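Local coordinates for BH2602 protein (Bacillus halodurans, PDB 3NWZ) that binds coenzyme A and, as a hotdog-fold protein, probably acts as an acyl-CoA thioesterase, at residues S50-E55 with V66-G71; A87-T92 with G144-D149; A108-L113 with G159-L164; T92-M97 with A128-V133. All blocks are in the same frame, centred on the assembly; numbering follows the deposited sequence.

Overall arrangement
Contacts 2 and 4 form the buried core: both press helix 83-100, the central helix of the hotdog fold, against the concave side of the antiparallel sheet, and they share Thr92. Their chemistry is apolar, with no hydrogen bond crossing either one. Contact 1, a helix end and loop joined to a strand through one pair, and contact 3, a true strand pairing, are partly buried, their centres about 23 Å apart; backbone hydrogen bonds hold both. Contact 1 adds a long salt bridge, whereas contact 3 carries a beta bulge and lies beside a coenzyme A site and other subunits. Val66 of contact 1 packs on Leu89 of contact 2, and Asp91 of 87-92 meets Thr110 of contact 3.

Contact 1 of 4, residues S50-E55 with V66-G71; sequences SLTQIE and VRLPIG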
loop_
_atom_site.group_PDB
_atom_site.type_symbol
_atom_site.label_atom_id
_atom_site.label_comp_id
_atom_site.label_asym_id
_atom_site.label_seq_id
_atom_site.Cartn_x
_atom_site.Cartn_y
_atom_site.Cartn_z
ATOM N N SER A 50 -26.581 2.447 4.628
ATOM C CA SER A 50 -27.833 3.161 4.867
ATOM C C SER A 50 -27.655 4.621 5.302
ATOM O O SER A 50 -28.360 5.508 4.814
ATOM C CB SER A 50 -28.655 2.430 5.931
ATOM O OG SER A 50 -29.765 3.224 6.318
ATOM N N LEU A 51 -26.727 4.872 6.222
ATOM C CA LEU A 51 -26.504 6.225 6.713
ATOM C C LEU A 51 -25.654 7.037 5.771
ATOM O O LEU A 51 -25.566 8.258 5.903
ATOM C CB LEU A 51 -25.848 6.200 8.095
ATOM C CG LEU A 51 -26.750 5.933 9.312
ATOM C CD1 LEU A 51 -27.791 4.878 9.006
ATOM C CD2 LEU A 51 -25.881 5.481 10.481
ATOM N N THR A 52 -25.013 6.381 4.813
ATOM C CA THR A 52 -24.198 7.147 3.886
ATOM C C THR A 52 -24.884 7.307 2.531
ATOM O O THR A 52 -24.464 8.107 1.707
ATOM C CB THR A 52 -22.817 6.528 3.714
ATOM O OG1 THR A 52 -21.983 7.456 3.021
ATOM C CG2 THR A 52 -22.896 5.234 2.939
ATOM N N GLN A 53 -25.949 6.539 2.317
ATOM C CA GLN A 53 -26.737 6.592 1.083
ATOM C C GLN A 53 -26.012 6.211 -0.230
ATOM O O GLN A 53 -26.329 6.753 -1.285
ATOM C CB GLN A 53 -27.334 8.000 0.923
ATOM C CG GLN A 53 -27.829 8.651 2.206
ATOM C CD GLN A 53 -27.535 10.152 2.253
ATOM O OE1 GLN A 53 -27.906 10.900 1.343
ATOM N NE2 GLN A 53 -26.868 10.595 3.316
ATOM N N ILE A 54 -25.065 5.283 -0.197
ATOM C CA ILE A 54 -24.363 4.924 -1.433
ATOM C C ILE A 54 -25.258 4.359 -2.550
ATOM O O ILE A 54 -26.249 3.678 -2.284
ATOM C CB ILE A 54 -23.217 3.907 -1.169
ATOM C CG1 ILE A 54 -23.767 2.625 -0.545
ATOM C CG2 ILE A 54 -22.195 4.512 -0.241
ATOM C CD1 ILE A 54 -22.753 1.511 -0.459
ATOM N N GLU A 55 -24.910 4.672 -3.799
ATOM C CA GLU A 55 -25.628 4.151 -4.983
ATOM C C GLU A 55 -24.602 3.383 -5.822
ATOM O O GLU A 55 -23.666 3.974 -6.352
ATOM C CB GLU A 55 -26.218 5.287 -5.822
ATOM C CG GLU A 55 -27.542 5.811 -5.312
ATOM C CD GLU A 55 -27.802 7.239 -5.744
ATOM O OE1 GLU A 55 -27.636 7.539 -6.947
ATOM O OE2 GLU A 55 -28.173 8.059 -4.876
ATOM N N VAL A 66 -19.444 3.230 -7.390
ATOM C CA VAL A 66 -20.105 3.532 -6.130
ATOM C C VAL A 66 -19.994 5.025 -5.881
ATOM O O VAL A 66 -18.886 5.550 -5.752
ATOM C CB VAL A 66 -19.439 2.856 -4.902
ATOM C CG1 VAL A 66 -20.249 3.182 -3.670
ATOM C CG2 VAL A 66 -19.334 1.369 -5.070
ATOM N N ARG A 67 -21.130 5.713 -5.832
ATOM C CA ARG A 67 -21.093 7.135 -5.528
ATOM C C ARG A 67 -21.654 7.370 -4.125
ATOM O O ARG A 67 -22.488 6.612 -3.623
ATOM C CB ARG A 67 -21.829 7.969 -6.593
ATOM C CG ARG A 67 -23.324 7.822 -6.683
ATOM C CD ARG A 67 -23.811 8.443 -7.985
ATOM N NE ARG A 67 -23.364 7.663 -9.139
ATOM C CZ ARG A 67 -23.898 6.500 -9.513
ATOM N NH1 ARG A 67 -24.911 5.973 -8.833
ATOM N NH2 ARG A 67 -23.412 5.859 -10.566
ATOM N N LEU A 68 -21.164 8.417 -3.487
ATOM C CA LEU A 68 -21.565 8.751 -2.137
ATOM C C LEU A 68 -21.796 10.234 -2.008
ATOM O O LEU A 68 -20.918 11.029 -2.307
ATOM C CB LEU A 68 -20.463 8.309 -1.180
ATOM C CG LEU A 68 -20.481 8.659 0.302
ATOM C CD1 LEU A 68 -19.798 7.536 1.072
ATOM C CD2 LEU A 68 -19.768 9.975 0.531
ATOM N N PRO A 69 -22.999 10.623 -1.578
ATOM C CA PRO A 69 -23.348 12.030 -1.404
ATOM C C PRO A 69 -22.419 12.653 -0.372
ATOM O O PRO A 69 -22.102 12.012 0.644
ATOM C CB PRO A 69 -24.788 11.970 -0.883
ATOM C CG PRO A 69 -25.328 10.711 -1.450
ATOM C CD PRO A 69 -24.163 9.756 -1.316
ATOM N N ILE A 70 -21.971 13.883 -0.622
ATOM C CA ILE A 70 -21.126 14.564 0.350
ATOM C C ILE A 70 -21.986 15.491 1.221
ATOM O O ILE A 70 -22.708 16.360 0.721
ATOM C CB ILE A 70 -20.009 15.413 -0.303
ATOM C CG1 ILE A 70 -19.113 14.521 -1.173
ATOM C CG2 ILE A 70 -19.165 16.121 0.831
ATOM C CD1 ILE A 70 -17.982 15.258 -1.845
ATOM N N GLY A 71 -21.911 15.278 2.528
ATOM C CA GLY A 71 -22.662 16.087 3.463
ATOM C C GLY A 71 -21.827 16.245 4.716
ATOM O O GLY A 71 -20.764 15.611 4.845
#
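The guanidinium of Arg67 meets Glu55 at its edge, where Glu55 CB lies near the guanidinium plane, 3.4 Å from Arg67 NH1. The carboxylate of Glu55 is turned 52° from that plane, and its OE1 reaches Arg67 NH1 only as a long salt bridge of 3.7 Å. Arg67 NH2 is engaged by Glu65, so the two acids share one cation. Under these side chains the two residues form an antiparallel hydrogen-bonded pair at one end of the hotdog sheet. Glu55 N gives its hydrogen to Arg67 O at 3.1 Å, and Arg67 N answers with a bond to Glu55 O. A leucine in place of Arg67 would probably leave Glu65 without its positive partner and take from Glu55 its weaker, long bridge. Before the pair, helix 47-52 ends and Gln53 turns the chain with a positive phi. The carbonyl oxygens of Thr52 and Gln53 both come up to Pro69 CD, and Gln53 OE1 reaches Pro69 CG. On the inner side Ile54 packs on Val66 and Leu68, both of which also touch Leu89 of helix 83-100. Ile54 CG2, anti to the carbonyl carbon, lies 4.1 Å from Leu68 CD1.

Contact 2 of 4, residues A87-T92 with G144-D149; sequences ATLLDT and GKVYTD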
loop_
_atom_site.group_PDB
_atom_site.type_symbol
_atom_site.label_atom_id
_atom_site.label_comp_id
_atom_site.label_asym_id
_atom_site.label_seq_id
_atom_site.Cartn_x
_atom_site.Cartn_y
_atom_site.Cartn_z
ATOM N N ALA A 87 -11.522 5.880 1.861
ATOM C CA ALA A 87 -10.985 4.516 1.857
ATOM C C ALA A 87 -12.105 3.514 1.837
ATOM O O ALA A 87 -12.159 2.627 0.990
ATOM C CB ALA A 87 -10.139 4.305 3.071
ATOM N N THR A 88 -13.017 3.659 2.780
ATOM C CA THR A 88 -14.154 2.758 2.887
ATOM C C THR A 88 -14.976 2.674 1.609
ATOM O O THR A 88 -15.599 1.655 1.344
ATOM C CB THR A 88 -15.036 3.186 4.068
ATOM O OG1 THR A 88 -14.274 3.040 5.272
ATOM C CG2 THR A 88 -16.277 2.334 4.161
ATOM N N LEU A 89 -14.982 3.749 0.829
ATOM C CA LEU A 89 -15.723 3.796 -0.445
ATOM C C LEU A 89 -14.995 2.971 -1.488
ATOM O O LEU A 89 -15.586 2.098 -2.112
ATOM C CB LEU A 89 -15.843 5.237 -0.959
ATOM C CG LEU A 89 -16.680 5.483 -2.215
ATOM C CD1 LEU A 89 -18.138 5.111 -1.952
ATOM C CD2 LEU A 89 -16.569 6.960 -2.589
ATOM N N LEU A 90 -13.706 3.248 -1.664
ATOM C CA LEU A 90 -12.898 2.510 -2.630
ATOM C C LEU A 90 -13.052 1.030 -2.327
ATOM O O LEU A 90 -13.326 0.229 -3.213
ATOM C CB LEU A 90 -11.421 2.915 -2.515
ATOM C CG LEU A 90 -10.756 3.496 -3.766
ATOM C CD1 LEU A 90 -9.297 3.732 -3.488
ATOM C CD2 LEU A 90 -10.920 2.534 -4.945
ATOM N N ASP A 91 -12.877 0.678 -1.053
ATOM C CA ASP A 91 -13.007 -0.704 -0.591
ATOM C C ASP A 91 -14.378 -1.265 -0.995
ATOM O O ASP A 91 -14.492 -2.385 -1.492
ATOM C CB ASP A 91 -12.855 -0.739 0.940
ATOM C CG ASP A 91 -13.080 -2.131 1.528
ATOM O OD1 ASP A 91 -12.301 -3.057 1.209
ATOM O OD2 ASP A 91 -14.038 -2.292 2.315
ATOM N N THR A 92 -15.419 -0.472 -0.787
ATOM C CA THR A 92 -16.767 -0.907 -1.115
ATOM C C THR A 92 -16.889 -1.176 -2.611
ATOM O O THR A 92 -17.438 -2.199 -3.023
ATOM C CB THR A 92 -17.802 0.140 -0.665
ATOM O OG1 THR A 92 -17.637 0.390 0.733
ATOM C CG2 THR A 92 -19.179 -0.377 -0.846
ATOM N N GLY A 144 -8.659 0.782 -8.145
ATOM C CA GLY A 144 -9.719 1.774 -8.244
ATOM C C GLY A 144 -9.321 3.232 -8.051
ATOM O O GLY A 144 -8.210 3.541 -7.651
ATOM N N LYS A 145 -10.248 4.132 -8.345
ATOM C CA LYS A 145 -10.028 5.560 -8.206
ATOM C C LYS A 145 -11.282 6.220 -7.668
ATOM O O LYS A 145 -12.404 5.735 -7.871
ATOM C CB LYS A 145 -9.673 6.194 -9.552
ATOM C CG LYS A 145 -8.216 6.044 -9.925
ATOM C CD LYS A 145 -7.913 6.728 -11.252
ATOM C CE LYS A 145 -6.437 6.617 -11.596
ATOM N NZ LYS A 145 -6.020 5.187 -11.711
ATOM N N VAL A 146 -11.078 7.323 -6.959
ATOM C CA VAL A 146 -12.173 8.086 -6.397
ATOM C C VAL A 146 -12.134 9.463 -7.073
ATOM O O VAL A 146 -11.080 10.084 -7.160
ATOM C CB VAL A 146 -12.020 8.234 -4.852
ATOM C CG1 VAL A 146 -13.179 9.014 -4.291
ATOM C CG2 VAL A 146 -11.953 6.869 -4.198
ATOM N N TYR A 147 -13.294 9.924 -7.543
ATOM C CA TYR A 147 -13.419 11.214 -8.232
ATOM C C TYR A 147 -14.426 12.177 -7.603
ATOM O O TYR A 147 -15.414 11.759 -6.987
ATOM C CB TYR A 147 -13.839 10.983 -9.695
ATOM C CG TYR A 147 -12.912 10.081 -10.482
ATOM C CD1 TYR A 147 -13.337 8.843 -10.942
ATOM C CD2 TYR A 147 -11.619 10.480 -10.774
ATOM C CE1 TYR A 147 -12.488 8.023 -11.681
ATOM C CE2 TYR A 147 -10.769 9.672 -11.505
ATOM C CZ TYR A 147 -11.203 8.448 -11.958
ATOM O OH TYR A 147 -10.344 7.659 -12.694
ATOM N N THR A 148 -14.186 13.472 -7.773
ATOM C CA THR A 148 -15.108 14.479 -7.242
ATOM C C THR A 148 -16.171 14.589 -8.311
ATOM O O THR A 148 -16.082 13.895 -9.330
ATOM C CB THR A 148 -14.437 15.834 -7.111
ATOM O OG1 THR A 148 -13.942 16.241 -8.394
ATOM C CG2 THR A 148 -13.306 15.767 -6.129
ATOM N N ASP A 149 -17.165 15.451 -8.113
ATOM C CA ASP A 149 -18.199 15.606 -9.144
ATOM C C ASP A 149 -17.692 16.431 -10.333
ATOM O O ASP A 149 -18.467 16.814 -11.212
ATOM C CB ASP A 149 -19.465 16.255 -8.578
ATOM C CG ASP A 149 -19.166 17.414 -7.667
ATOM O OD1 ASP A 149 -18.072 18.005 -7.770
ATOM O OD2 ASP A 149 -20.040 17.742 -6.847
#
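Leu90 and Val146 make the tight half of this contact, where the central helix 83-100 of the hotdog fold rests on strand 139-147. The side chains pass at a slant, and Leu90 CG comes to 3.6 Å from Val146 CG2. Beside them Leu90 CD2 lies over the backbone of Gly144, 3.6 Å from Gly144 C. A side chain at Gly144 would point toward the helix and would probably collide with Leu90 CD2, so the bare backbone lets Leu90 settle in. Val146 presents both methyls to the helix: its CG1 is anti to the backbone N (chi1 -179°) and looks toward Leu89, whose CD2 stays at 4.3 Å. This second pairing is looser; Leu89 packs as well on Leu126 and Ala128 of the adjacent strand 125-135 and on Val66 and Leu68 of strand 64-69 beyond it. The axes of the short segments 87-92 and 144-147 approach to 8.6 Å, 131° apart in direction. On the other face of the strand, Lys145 turns away from the helix and carries its amine to a salt bridge with Glu143 of the third subunit. No hydrogen bond joins helix and strand, which implies that their buried contact depends on apolar fit.

Contact 3 of 4, residues A108-L113 with G159-L164; sequences AVTSEL and GSFFVL
Strands 108-113 and 159-163 run antiparallel, with Val109 and Phe162 joined by two backbone bonds: Val109 N to Phe162 O at 2.7 Å and Phe162 N to Val109 O at 2.8 Å. Further on, Ser111 and Glu112 both face Ser160 in a classic beta bulge, and Ser160 O is gripped by both of their N-H groups. Phe161 lies alongside Thr110 with the CA of Thr110 over one ring face, a CH-pi contact of 4.1 Å to the centroid. Gly159 O sits at the ring's edge, in plane. The ring gets there because Phe161 CG stands beside its own backbone N (chi1 -68°). Without the ring, as with an alanine here, a gap is likely to open under Thr110 CA, and Met94 and Val98 would lose the surface they pack on. On the other face of the sheet, Val109 CG2 meets Phe162 CB at 3.9 Å. Ser160 and Arg139, a coenzyme A-binding residue, have their nearest side-chain atoms about 3 Å apart, and Glu112 forms a salt bridge with Arg139 of the fourth subunit. Helix 83-100 backs the Phe161 side, strand 139-147 flanks 159-163, and Glu112 and Leu113 pair with a strand of the second subunit.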
loop_
_atom_site.group_PDB
_atom_site.type_symbol
_atom_site.label_atom_id
_atom_site.label_comp_id
_atom_site.label_asym_id
_atom_site.label_seq_id
_atom_site.Cartn_x
_atom_site.Cartn_y
_atom_site.Cartn_z
ATOM N N ALA A 108 -15.635 -13.129 -1.279
ATOM C CA ALA A 108 -14.284 -12.596 -1.119
ATOM C C ALA A 108 -14.204 -11.562 -0.005
ATOM O O ALA A 108 -15.155 -10.818 0.228
ATOM C CB ALA A 108 -13.815 -11.983 -2.433
ATOM N N VAL A 109 -13.060 -11.505 0.673
ATOM C CA VAL A 109 -12.879 -10.559 1.756
ATOM C C VAL A 109 -11.603 -9.727 1.602
ATOM O O VAL A 109 -10.542 -10.238 1.239
ATOM C CB VAL A 109 -12.857 -11.297 3.093
ATOM C CG1 VAL A 109 -14.125 -12.130 3.230
ATOM C CG2 VAL A 109 -11.630 -12.199 3.173
ATOM N N THR A 110 -11.722 -8.433 1.868
ATOM C CA THR A 110 -10.602 -7.513 1.774
ATOM C C THR A 110 -9.364 -7.988 2.541
ATOM O O THR A 110 -9.341 -8.016 3.780
ATOM C CB THR A 110 -11.005 -6.135 2.297
ATOM O OG1 THR A 110 -12.057 -5.605 1.477
ATOM C CG2 THR A 110 -9.822 -5.193 2.283
ATOM N N SER A 111 -8.329 -8.347 1.788
ATOM C CA SER A 111 -7.074 -8.829 2.350
ATOM C C SER A 111 -6.108 -7.653 2.536
ATOM O O SER A 111 -5.693 -7.331 3.656
ATOM C CB SER A 111 -6.485 -9.881 1.403
ATOM O OG SER A 111 -5.183 -10.263 1.778
ATOM N N GLU A 112 -5.743 -7.022 1.428
ATOM C CA GLU A 112 -4.849 -5.878 1.454
ATOM C C GLU A 112 -5.602 -4.683 0.894
ATOM O O GLU A 112 -6.592 -4.839 0.178
ATOM C CB GLU A 112 -3.599 -6.147 0.620
ATOM C CG GLU A 112 -2.542 -6.980 1.320
ATOM C CD GLU A 112 -3.009 -8.383 1.630
ATOM O OE1 GLU A 112 -2.974 -9.238 0.719
ATOM O OE2 GLU A 112 -3.416 -8.627 2.787
ATOM N N LEU A 113 -5.148 -3.488 1.252
ATOM C CA LEU A 113 -5.760 -2.252 0.790
ATOM C C LEU A 113 -4.640 -1.234 0.754
ATOM O O LEU A 113 -3.847 -1.159 1.688
ATOM C CB LEU A 113 -6.859 -1.804 1.757
ATOM C CG LEU A 113 -7.691 -0.588 1.320
ATOM C CD1 LEU A 113 -8.333 -0.834 -0.061
ATOM C CD2 LEU A 113 -8.762 -0.329 2.361
ATOM N N GLY A 159 -6.244 -3.015 -4.117
ATOM C CA GLY A 159 -6.714 -3.893 -3.060
ATOM C C GLY A 159 -6.722 -5.357 -3.454
ATOM O O GLY A 159 -7.222 -5.727 -4.510
ATOM N N SER A 160 -6.143 -6.199 -2.606
ATOM C CA SER A 160 -6.125 -7.639 -2.861
ATOM C C SER A 160 -7.204 -8.276 -1.984
ATOM O O SER A 160 -7.329 -7.922 -0.811
ATOM C CB SER A 160 -4.752 -8.223 -2.530
ATOM O OG SER A 160 -4.750 -9.625 -2.703
ATOM N N PHE A 161 -7.988 -9.195 -2.560
ATOM C CA PHE A 161 -9.082 -9.855 -1.848
ATOM C C PHE A 161 -8.942 -11.363 -1.777
ATOM O O PHE A 161 -8.582 -12.023 -2.753
ATOM C CB PHE A 161 -10.420 -9.528 -2.503
ATOM C CG PHE A 161 -10.831 -8.094 -2.359
ATOM C CD1 PHE A 161 -12.027 -7.764 -1.742
ATOM C CD2 PHE A 161 -10.019 -7.070 -2.838
ATOM C CE1 PHE A 161 -12.405 -6.439 -1.607
ATOM C CE2 PHE A 161 -10.391 -5.734 -2.704
ATOM C CZ PHE A 161 -11.579 -5.416 -2.091
ATOM N N PHE A 162 -9.257 -11.907 -0.612
ATOM C CA PHE A 162 -9.163 -13.334 -0.406
ATOM C C PHE A 162 -10.496 -13.993 -0.730
ATOM O O PHE A 162 -11.557 -13.564 -0.256
ATOM C CB PHE A 162 -8.761 -13.642 1.035
ATOM C CG PHE A 162 -8.087 -14.960 1.185
ATOM C CD1 PHE A 162 -6.740 -15.099 0.873
ATOM C CD2 PHE A 162 -8.814 -16.089 1.553
ATOM C CE1 PHE A 162 -6.128 -16.347 0.919
ATOM C CE2 PHE A 162 -8.212 -17.344 1.602
ATOM C CZ PHE A 162 -6.868 -17.473 1.283
ATOM N N VAL A 163 -10.418 -15.037 -1.551
ATOM C CA VAL A 163 -11.575 -15.798 -2.001
ATOM C C VAL A 163 -12.002 -16.875 -1.003
ATOM O O VAL A 163 -11.161 -17.586 -0.446
ATOM C CB VAL A 163 -11.268 -16.488 -3.345
ATOM C CG1 VAL A 163 -12.488 -17.253 -3.832
ATOM C CG2 VAL A 163 -10.825 -15.460 -4.361
ATOM N N LEU A 164 -13.313 -16.998 -0.798
ATOM C CA LEU A 164 -13.871 -17.995 0.119
ATOM C C LEU A 164 -14.675 -19.060 -0.637
ATOM O O LEU A 164 -14.621 -20.251 -0.316
ATOM C CB LEU A 164 -14.779 -17.318 1.151
ATOM C CG LEU A 164 -14.191 -16.144 1.938
ATOM C CD1 LEU A 164 -15.206 -15.687 2.962
ATOM C CD2 LEU A 164 -12.905 -16.550 2.619
#

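Contact 4 of 4, residues T92-M97 with A128-V133; sequences TAMGQM and AVASIV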
loop_
_atom_site.group_PDB
_atom_site.type_symbol
_atom_site.label_atom_id
_atom_site.label_comp_id
_atom_site.label_asym_id
_atom_site.label_seq_id
_atom_site.Cartn_x
_atom_site.Cartn_y
_atom_site.Cartn_z
ATOM N N THR A 92 -15.419 -0.472 -0.787
ATOM C CA THR A 92 -16.767 -0.907 -1.115
ATOM C C THR A 92 -16.889 -1.176 -2.611
ATOM O O THR A 92 -17.438 -2.199 -3.023
ATOM C CB THR A 92 -17.802 0.140 -0.665
ATOM O OG1 THR A 92 -17.637 0.390 0.733
ATOM C CG2 THR A 92 -19.179 -0.377 -0.846
ATOM N N ALA A 93 -16.364 -0.258 -3.418
ATOM C CA ALA A 93 -16.394 -0.416 -4.868
ATOM C C ALA A 93 -15.637 -1.701 -5.252
ATOM O O ALA A 93 -16.194 -2.599 -5.903
ATOM C CB ALA A 93 -15.756 0.810 -5.536
HETATM N N MSE A 94 -14.380 -1.800 -4.817
HETATM C CA MSE A 94 -13.563 -2.956 -5.137
HETATM C C MSE A 94 -14.171 -4.266 -4.672
HETATM O O MSE A 94 -13.942 -5.336 -5.282
HETATM C CB MSE A 94 -12.198 -2.792 -4.527
HETATM C CG MSE A 94 -11.581 -1.468 -4.834
HETATM SE SE MSE A 94 -9.882 -1.284 -3.977
HETATM C CE MSE A 94 -8.756 -1.261 -5.542
ATOM N N GLY A 95 -14.942 -4.189 -3.592
ATOM C CA GLY A 95 -15.574 -5.382 -3.077
ATOM C C GLY A 95 -16.681 -5.843 -4.002
ATOM O O GLY A 95 -16.634 -6.944 -4.552
ATOM N N GLN A 96 -17.683 -4.994 -4.180
ATOM C CA GLN A 96 -18.792 -5.349 -5.035
ATOM C C GLN A 96 -18.283 -5.815 -6.395
ATOM O O GLN A 96 -18.844 -6.748 -6.972
ATOM C CB GLN A 96 -19.759 -4.177 -5.141
ATOM C CG GLN A 96 -20.403 -3.841 -3.786
ATOM C CD GLN A 96 -21.712 -3.079 -3.915
ATOM O OE1 GLN A 96 -21.813 -2.118 -4.666
ATOM N NE2 GLN A 96 -22.713 -3.506 -3.171
HETATM N N MSE A 97 -17.213 -5.179 -6.886
HETATM C CA MSE A 97 -16.567 -5.570 -8.145
HETATM C C MSE A 97 -16.189 -7.055 -8.027
HETATM O O MSE A 97 -16.714 -7.907 -8.743
HETATM C CB MSE A 97 -15.294 -4.738 -8.364
HETATM C CG MSE A 97 -14.458 -5.090 -9.625
HETATM SE SE MSE A 97 -15.217 -4.507 -11.333
HETATM C CE MSE A 97 -16.444 -5.992 -11.653
ATOM N N ALA A 128 -16.355 6.446 -6.668
ATOM C CA ALA A 128 -15.245 5.513 -6.728
ATOM C C ALA A 128 -15.447 4.518 -7.886
ATOM O O ALA A 128 -16.540 3.987 -8.086
ATOM C CB ALA A 128 -15.091 4.765 -5.370
ATOM N N VAL A 129 -14.386 4.264 -8.647
ATOM C CA VAL A 129 -14.471 3.317 -9.775
ATOM C C VAL A 129 -13.407 2.247 -9.677
ATOM O O VAL A 129 -12.217 2.556 -9.646
ATOM C CB VAL A 129 -14.314 4.038 -11.151
ATOM C CG1 VAL A 129 -14.568 3.029 -12.306
ATOM C CG2 VAL A 129 -15.260 5.221 -11.211
ATOM N N ALA A 130 -13.840 0.992 -9.661
ATOM C CA ALA A 130 -12.927 -0.134 -9.528
ATOM C C ALA A 130 -12.904 -1.064 -10.746
ATOM O O ALA A 130 -13.915 -1.216 -11.434
ATOM C CB ALA A 130 -13.311 -0.951 -8.242
ATOM N N SER A 131 -11.747 -1.691 -10.980
ATOM C CA SER A 131 -11.562 -2.657 -12.076
ATOM C C SER A 131 -10.619 -3.816 -11.684
ATOM O O SER A 131 -9.608 -3.625 -11.019
ATOM C CB SER A 131 -11.035 -1.970 -13.358
ATOM O OG SER A 131 -9.678 -1.585 -13.265
ATOM N N ILE A 132 -10.969 -5.027 -12.091
ATOM C CA ILE A 132 -10.146 -6.181 -11.787
ATOM C C ILE A 132 -8.806 -6.085 -12.529
ATOM O O ILE A 132 -8.749 -5.716 -13.722
ATOM C CB ILE A 132 -10.855 -7.473 -12.184
ATOM C CG1 ILE A 132 -12.173 -7.590 -11.419
ATOM C CG2 ILE A 132 -9.949 -8.665 -11.911
ATOM C CD1 ILE A 132 -12.892 -8.872 -11.665
ATOM N N VAL A 133 -7.727 -6.408 -11.815
ATOM C CA VAL A 133 -6.393 -6.330 -12.375
ATOM C C VAL A 133 -5.902 -7.736 -12.584
ATOM O O VAL A 133 -5.037 -7.996 -13.414
ATOM C CB VAL A 133 -5.454 -5.595 -11.400
ATOM C CG1 VAL A 133 -4.036 -5.536 -11.975
ATOM C CG2 VAL A 133 -6.014 -4.189 -11.115
#
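The methyls of Ala93 and Ala130 meet, CB to CB at 4.0 Å, where helix 83-100 lies on strand 125-135. Ala93 CB also meets Ala128 CB, likewise at 4.0 Å, so one helix methyl sits against two alternate residues of the strand. With side chains this small, the axes of the short segments approach to 7.3 Å, and their directions differ by 39°. Ala130 CB is pressed right up to the helix backbone, 3.7 Å from Met94 N. Met94, modelled as selenomethionine like Met97, only brushes the same methyl with its CG; its CB packs on the ring of Phe161, and its CE ends against the backbone of Gly144 and Gly159.

Met97 is the long arm of the contact. Its CG starts opposite the backbone N across the CA-CB bond (chi1 177°), which sends the chain toward the strand, and the bends at chi2 and chi3 fold it along the backbone. The SE atom therefore lies 3.5 Å from Ala130 O, while CG passes Ile132 CG1 at a slant, 3.8 Å away. Phe64 of the adjoining strand packs on Met97 as well. Ile132 marks the end nearer the coenzyme A site, with about 5 Å between its nearest side-chain atoms and those of His134, seen to bind coenzyme A.

Ala128 and Ala130 point to the helix, Val129 and Ser131 away. No hydrogen bond crosses, which implies that this part of the hotdog core relies on close methyl contact, with the bent Met97 side chain lying against Ala130 O and Ile132.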